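PDB 3HP0: bacillaene synthase dehydratase PksH from Bacillus subtilis, which dehydrates the (S)-3-hydroxy-3-methylglutaryl group tethered to the synthase PksL to a 3-methylglutaconyl moiety during biosynthesis of the antibiotic bacillaene. Local coordinates for residues K168-S171 / V172-S176; K159-Y162 / M163-T167; L89-L92 / W93-L96. All blocks are in the same frame, centred on the assembly; numbering follows the deposited sequence.

Contact 1 (K168-S171 / V172-S176)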
# COMPACT_ATOMS: atom_id res chain seq x y z
N LYS A 168 -0.26 -1.11 18.21
CA LYS A 168 -0.74 -2.48 18.13
C LYS A 168 -1.61 -2.78 16.92
O LYS A 168 -2.51 -2.01 16.58
CB LYS A 168 -1.47 -2.89 19.41
CG LYS A 168 -2.74 -2.12 19.70
CD LYS A 168 -3.45 -2.75 20.89
CE LYS A 168 -3.81 -4.21 20.61
NZ LYS A 168 -4.66 -4.81 21.68
N PRO A 169 -1.36 -3.91 16.26
CA PRO A 169 -2.13 -4.31 15.08
C PRO A 169 -3.61 -4.35 15.40
O PRO A 169 -4.01 -4.65 16.53
CB PRO A 169 -1.56 -5.69 14.75
CG PRO A 169 -1.16 -6.21 16.08
CD PRO A 169 -0.49 -5.02 16.70
N ILE A 170 -4.43 -4.02 14.41
CA ILE A 170 -5.87 -4.03 14.61
C ILE A 170 -6.43 -5.25 13.90
O ILE A 170 -5.82 -5.77 12.97
CB ILE A 170 -6.53 -2.76 14.04
CG1 ILE A 170 -6.53 -2.79 12.52
CG2 ILE A 170 -5.78 -1.51 14.52
CD1 ILE A 170 -7.41 -1.74 11.90
N SER A 171 -7.59 -5.71 14.36
CA SER A 171 -8.23 -6.89 13.79
C SER A 171 -8.93 -6.58 12.47
O SER A 171 -9.18 -5.42 12.14
CB SER A 171 -9.25 -7.44 14.78
OG SER A 171 -10.31 -6.52 14.95
N VAL A 172 -9.25 -7.63 11.72
CA VAL A 172 -9.94 -7.45 10.46
C VAL A 172 -11.32 -6.86 10.75
O VAL A 172 -11.93 -6.22 9.89
CB VAL A 172 -10.08 -8.78 9.69
CG1 VAL A 172 -10.81 -9.80 10.54
CG2 VAL A 172 -10.80 -8.55 8.38
N GLN A 173 -11.82 -7.07 11.97
CA GLN A 173 -13.12 -6.55 12.39
C GLN A 173 -13.09 -5.03 12.51
O GLN A 173 -13.96 -4.34 11.98
CB GLN A 173 -13.55 -7.13 13.75
CG GLN A 173 -14.00 -8.58 13.76
CD GLN A 173 -12.91 -9.56 13.37
OE1 GLN A 173 -11.73 -9.38 13.73
NE2 GLN A 173 -13.28 -10.61 12.66
N GLU A 174 -12.09 -4.51 13.23
CA GLU A 174 -11.96 -3.07 13.41
C GLU A 174 -11.71 -2.42 12.06
O GLU A 174 -12.31 -1.39 11.74
CB GLU A 174 -10.80 -2.73 14.34
CG GLU A 174 -10.73 -3.56 15.58
CD GLU A 174 -9.61 -3.12 16.50
OE1 GLU A 174 -9.79 -2.09 17.20
OE2 GLU A 174 -8.54 -3.79 16.50
N ALA A 175 -10.83 -3.02 11.26
CA ALA A 175 -10.54 -2.49 9.94
C ALA A 175 -11.86 -2.30 9.20
O ALA A 175 -12.08 -1.28 8.53
CB ALA A 175 -9.63 -3.45 9.17
N SER A 176 -12.75 -3.28 9.33
CA SER A 176 -14.05 -3.23 8.67
C SER A 176 -14.91 -2.12 9.24
O SER A 176 -15.47 -1.31 8.49
CB SER A 176 -14.79 -4.57 8.82
OG SER A 176 -16.08 -4.52 8.21

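Contact 2 (K159-Y162 / M163-T167)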
# COMPACT_ATOMS: atom_id res chain seq x y z
N LYS A 159 -8.82 7.86 13.86
CA LYS A 159 -8.51 6.45 13.84
C LYS A 159 -7.06 6.21 13.41
O LYS A 159 -6.37 5.36 13.99
CB LYS A 159 -9.48 5.71 12.92
CG LYS A 159 -10.93 5.78 13.40
CD LYS A 159 -11.15 4.93 14.65
CE LYS A 159 -12.53 5.18 15.28
NZ LYS A 159 -13.65 5.17 14.27
N ALA A 160 -6.58 6.94 12.41
CA ALA A 160 -5.20 6.76 11.97
C ALA A 160 -4.24 7.17 13.09
O ALA A 160 -3.19 6.54 13.30
CB ALA A 160 -4.94 7.58 10.72
N HIS A 161 -4.62 8.23 13.82
CA HIS A 161 -3.84 8.78 14.92
C HIS A 161 -3.68 7.78 16.08
O HIS A 161 -2.57 7.52 16.53
CB HIS A 161 -4.52 10.07 15.39
CG HIS A 161 -3.68 10.91 16.31
ND1 HIS A 161 -2.38 11.27 16.01
CD2 HIS A 161 -3.97 11.51 17.49
CE1 HIS A 161 -1.92 12.06 16.97
NE2 HIS A 161 -2.87 12.22 17.87
N TYR A 162 -4.79 7.21 16.53
CA TYR A 162 -4.80 6.25 17.62
C TYR A 162 -3.95 5.03 17.25
O TYR A 162 -3.19 4.50 18.06
CB TYR A 162 -6.25 5.82 17.88
CG TYR A 162 -6.45 4.92 19.08
CD1 TYR A 162 -6.09 5.34 20.37
CD2 TYR A 162 -7.05 3.67 18.93
CE1 TYR A 162 -6.33 4.52 21.48
CE2 TYR A 162 -7.29 2.85 20.02
CZ TYR A 162 -6.93 3.28 21.29
OH TYR A 162 -7.19 2.46 22.37
N MSE A 163 -4.09 4.60 16.00
CA MSE A 163 -3.36 3.46 15.46
C MSE A 163 -1.86 3.68 15.51
O MSE A 163 -1.09 2.81 15.94
CB MSE A 163 -3.76 3.25 14.01
CG MSE A 163 -4.26 1.88 13.68
SE MSE A 163 -4.80 1.83 11.83
CE MSE A 163 -3.33 0.79 11.14
N THR A 164 -1.43 4.86 15.05
CA THR A 164 -0.02 5.19 14.99
C THR A 164 0.57 5.31 16.38
O THR A 164 1.66 4.80 16.64
CB THR A 164 0.21 6.50 14.21
OG1 THR A 164 -0.49 6.44 12.96
CG2 THR A 164 1.71 6.70 13.93
N LEU A 165 -0.16 5.97 17.28
CA LEU A 165 0.29 6.16 18.65
C LEU A 165 0.32 4.86 19.45
O LEU A 165 1.24 4.63 20.22
CB LEU A 165 -0.61 7.17 19.38
CG LEU A 165 -0.58 8.65 18.98
CD1 LEU A 165 -1.73 9.38 19.64
CD2 LEU A 165 0.74 9.28 19.37
N MSE A 166 -0.69 4.00 19.25
CA MSE A 166 -0.78 2.74 19.99
C MSE A 166 0.07 1.58 19.48
O MSE A 166 0.32 0.63 20.20
CB MSE A 166 -2.24 2.29 20.08
CG MSE A 166 -3.10 3.15 20.99
SE MSE A 166 -2.37 3.35 22.78
CE MSE A 166 -1.68 5.13 22.63
N THR A 167 0.50 1.66 18.22
CA THR A 167 1.37 0.64 17.66
C THR A 167 0.84 -0.79 17.55
O THR A 167 1.45 -1.62 16.86
CB THR A 167 2.67 0.60 18.45
OG1 THR A 167 3.29 1.89 18.41
CG2 THR A 167 3.62 -0.45 17.89

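Contact 3 (L89-L92 / W93-L96)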
# COMPACT_ATOMS: atom_id res chain seq x y z
N LEU A 89 6.78 5.70 -5.28
CA LEU A 89 5.84 4.91 -4.50
C LEU A 89 4.55 5.70 -4.26
O LEU A 89 3.44 5.18 -4.43
CB LEU A 89 6.45 4.53 -3.15
CG LEU A 89 5.55 3.71 -2.22
CD1 LEU A 89 5.27 2.36 -2.86
CD2 LEU A 89 6.22 3.52 -0.87
N TYR A 90 4.69 6.97 -3.88
CA TYR A 90 3.53 7.80 -3.60
C TYR A 90 2.66 7.97 -4.84
O TYR A 90 1.44 7.84 -4.77
CB TYR A 90 3.97 9.18 -3.11
CG TYR A 90 2.90 9.93 -2.34
CD1 TYR A 90 2.85 9.87 -0.94
CD2 TYR A 90 1.94 10.71 -3.01
CE1 TYR A 90 1.90 10.58 -0.23
CE2 TYR A 90 0.97 11.42 -2.30
CZ TYR A 90 0.96 11.36 -0.91
OH TYR A 90 0.05 12.11 -0.20
N ASP A 91 3.30 8.24 -5.99
CA ASP A 91 2.57 8.41 -7.24
C ASP A 91 1.89 7.13 -7.69
O ASP A 91 0.83 7.18 -8.31
CB ASP A 91 3.50 8.92 -8.34
CG ASP A 91 3.88 10.36 -8.13
OD1 ASP A 91 2.99 11.15 -7.76
OD2 ASP A 91 5.07 10.71 -8.34
N LEU A 92 2.50 6.00 -7.36
CA LEU A 92 1.93 4.70 -7.69
C LEU A 92 0.62 4.55 -6.90
O LEU A 92 -0.43 4.23 -7.47
CB LEU A 92 2.90 3.60 -7.28
CG LEU A 92 2.42 2.15 -7.29
CD1 LEU A 92 1.83 1.78 -8.65
CD2 LEU A 92 3.60 1.26 -6.94
N TRP A 93 0.68 4.81 -5.60
CA TRP A 93 -0.51 4.70 -4.78
C TRP A 93 -1.56 5.69 -5.26
O TRP A 93 -2.76 5.41 -5.20
CB TRP A 93 -0.18 4.96 -3.31
CG TRP A 93 0.61 3.84 -2.67
CD1 TRP A 93 0.72 2.56 -3.12
CD2 TRP A 93 1.38 3.91 -1.47
NE1 TRP A 93 1.50 1.82 -2.27
CE2 TRP A 93 1.92 2.62 -1.24
CE3 TRP A 93 1.66 4.93 -0.55
CZ2 TRP A 93 2.73 2.33 -0.14
CZ3 TRP A 93 2.47 4.65 0.55
CH2 TRP A 93 2.99 3.35 0.74
N MSE A 94 -1.11 6.83 -5.77
CA MSE A 94 -2.04 7.84 -6.29
C MSE A 94 -2.70 7.33 -7.57
O MSE A 94 -3.88 7.55 -7.80
CB MSE A 94 -1.32 9.15 -6.59
CG MSE A 94 -0.86 9.91 -5.37
SE MSE A 94 -0.63 11.81 -5.76
CE MSE A 94 -2.46 12.38 -5.45
N LYS A 95 -1.91 6.64 -8.39
CA LYS A 95 -2.39 6.10 -9.65
C LYS A 95 -3.53 5.11 -9.37
O LYS A 95 -4.56 5.13 -10.05
CB LYS A 95 -1.24 5.38 -10.37
CG LYS A 95 -1.32 5.35 -11.88
CD LYS A 95 -1.03 6.73 -12.46
CE LYS A 95 -0.52 6.64 -13.90
NZ LYS A 95 -0.09 7.98 -14.44
N LEU A 96 -3.33 4.26 -8.37
CA LEU A 96 -4.33 3.28 -7.99
C LEU A 96 -5.66 3.96 -7.72
O LEU A 96 -6.71 3.42 -8.04
CB LEU A 96 -3.89 2.52 -6.74
CG LEU A 96 -3.05 1.25 -6.86
CD1 LEU A 96 -2.51 1.04 -8.26
CD2 LEU A 96 -1.94 1.33 -5.84

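Contact 1 (K168-S171 / V172-S176)
Ser171 N donates to Glu174 OE2 at 3.0 Å, and Ser171 OG in return accepts from Glu174 N at 3.2 Å; together these reciprocal bonds make the capping box that starts helix 172-178. Both are fairly straight, with N-H...acceptor angles of 162° and 166°. The carboxylate is approached on its anti side, slightly out of its plane. Ser171 OG takes up the N-cap role because chi1, 66°, sets it between the backbone N and the carbonyl carbon, turned to the first turn of the helix. The Glu174 chain, extended beyond CG, runs back past this hydroxyl, its CG 3.1 Å from Ser171 OG. Ala175 N closes the first helical turn on Ser171 O, 3.0 Å away.

Ahead of the cap, residues 168-171 belong to the loop leading from helix 157-166. The Ile170 backbone is hydrogen-bonded to that of Phe133 in strand 132-134, and Phe133 also packs against the side chains of Ile170 and Ala175, which places the start of the helix against the short parallel two-stranded sheet. On this buried side Ile170 reaches along the helix start, and its CD1 rests 3.9 Å from Ala175 CB.

Contact 2 (K159-Y162 / M163-T167)
Residues 159-167 form most of helix 157-166 and its C-terminal exit, a surface helix with one face turned to the protein and the other lined by His161, Tyr162, Leu165 and Met166. Backbone i to i+4 bonds run through it, from Met163 N to Lys159 O up to Met166 N to Tyr162 O, and Thr167, with positive phi, leaves the helical path.

On the inner face Ala160 O is held twice by one residue. Thr164 N donates to it at 3.0 Å, and Thr164 OG1 donates at 2.7 Å; the two arrive from opposite faces of the carbonyl plane. With chi1 at -50°, the hydroxyl lies beside its own backbone N, pointing back down the helix. The methyl of Ala160 packs on Leu151, Ile152 and Ile155 of helix 148-155, and Thr164 touches Leu148 and Leu135; the Thr164 side chain is about 6 Å from that of the active-site residue Glu137.

The outer face carries two CH-pi contacts, each between residues four apart. Leu165 CD1 stands over a face of the His161 imidazole, 3.7 Å from the ring centroid, and the ring atom nearest to Leu165 CD1 is His161 NE2, at 3.5 Å. Met166, a selenomethionine, lays CG over the Tyr162 ring near CE1, 3.8 Å from the centroid, while its SE, 5.1 Å from the same centroid, makes an oblique Met-aromatic contact.

The Thr164 hydroxyl therefore has an acceptor within its own helix, which fixes its rotation, whereas the aromatic pairs rely on dispersion and weakly polar contacts.

Contact 3 (L89-L92 / W93-L96)
Leu89 and Trp93 make the main apolar contact: the leucine lies over one face of the indole, with CG 3.9 Å from the centroid of the six-membered ring, a CH-pi contact only 14° off the ring normal. Its two methyls divide the ring between them, CD1 near CE2 and CZ2, and CD2 3.6 Å from Trp93 CH2. Leu89 CG is anti to the backbone N (chi1 179°) and Trp93 CG lies beside its backbone N (chi1 -71°); with these torsions the leucine end comes over the indole.

A Met-aromatic contact follows one residue on. Met94, a selenomethionine, places SE at the edge of the Tyr90 ring, 5.0 Å from the centroid, and its CG lies 3.7 Å from Tyr90 CD2.

All this belongs to helix 87-98 of the crotonase fold, which packs against helices 34-48, 148-155 and 220-235. Trp93 meets Phe118 edge-to-face, and Leu92 packs on Leu40 and Leu43.

Among polar groups, the backbone keeps its i to i+4 bonds, such as Trp93 N to Leu89 O at 3.0 Å. Tyr90 OH bonds to Val221 O, and Asp91 OD1 forms a salt bridge with Lys225, both on helix 220-235.

From the N terminus, contact 3 comes first, on helix 87-98. Contact 2 follows on helix 157-166, and contact 1 comes directly after it, at the start of helix 172-178. The three lie in series; each is local, so none closes a long loop, and none nests in or crosses another. Contacts 1 and 2 touch, Ile170 CG2 lying 3.8 Å from Met163 CG, so the loop that leads to helix 172-178 packs back on helix 157-166. Contact 3 stays apart, its nearest atoms about 12 Å from contact 2, but helix 148-155 packs against both 87-98 and 157-166 and bridges them.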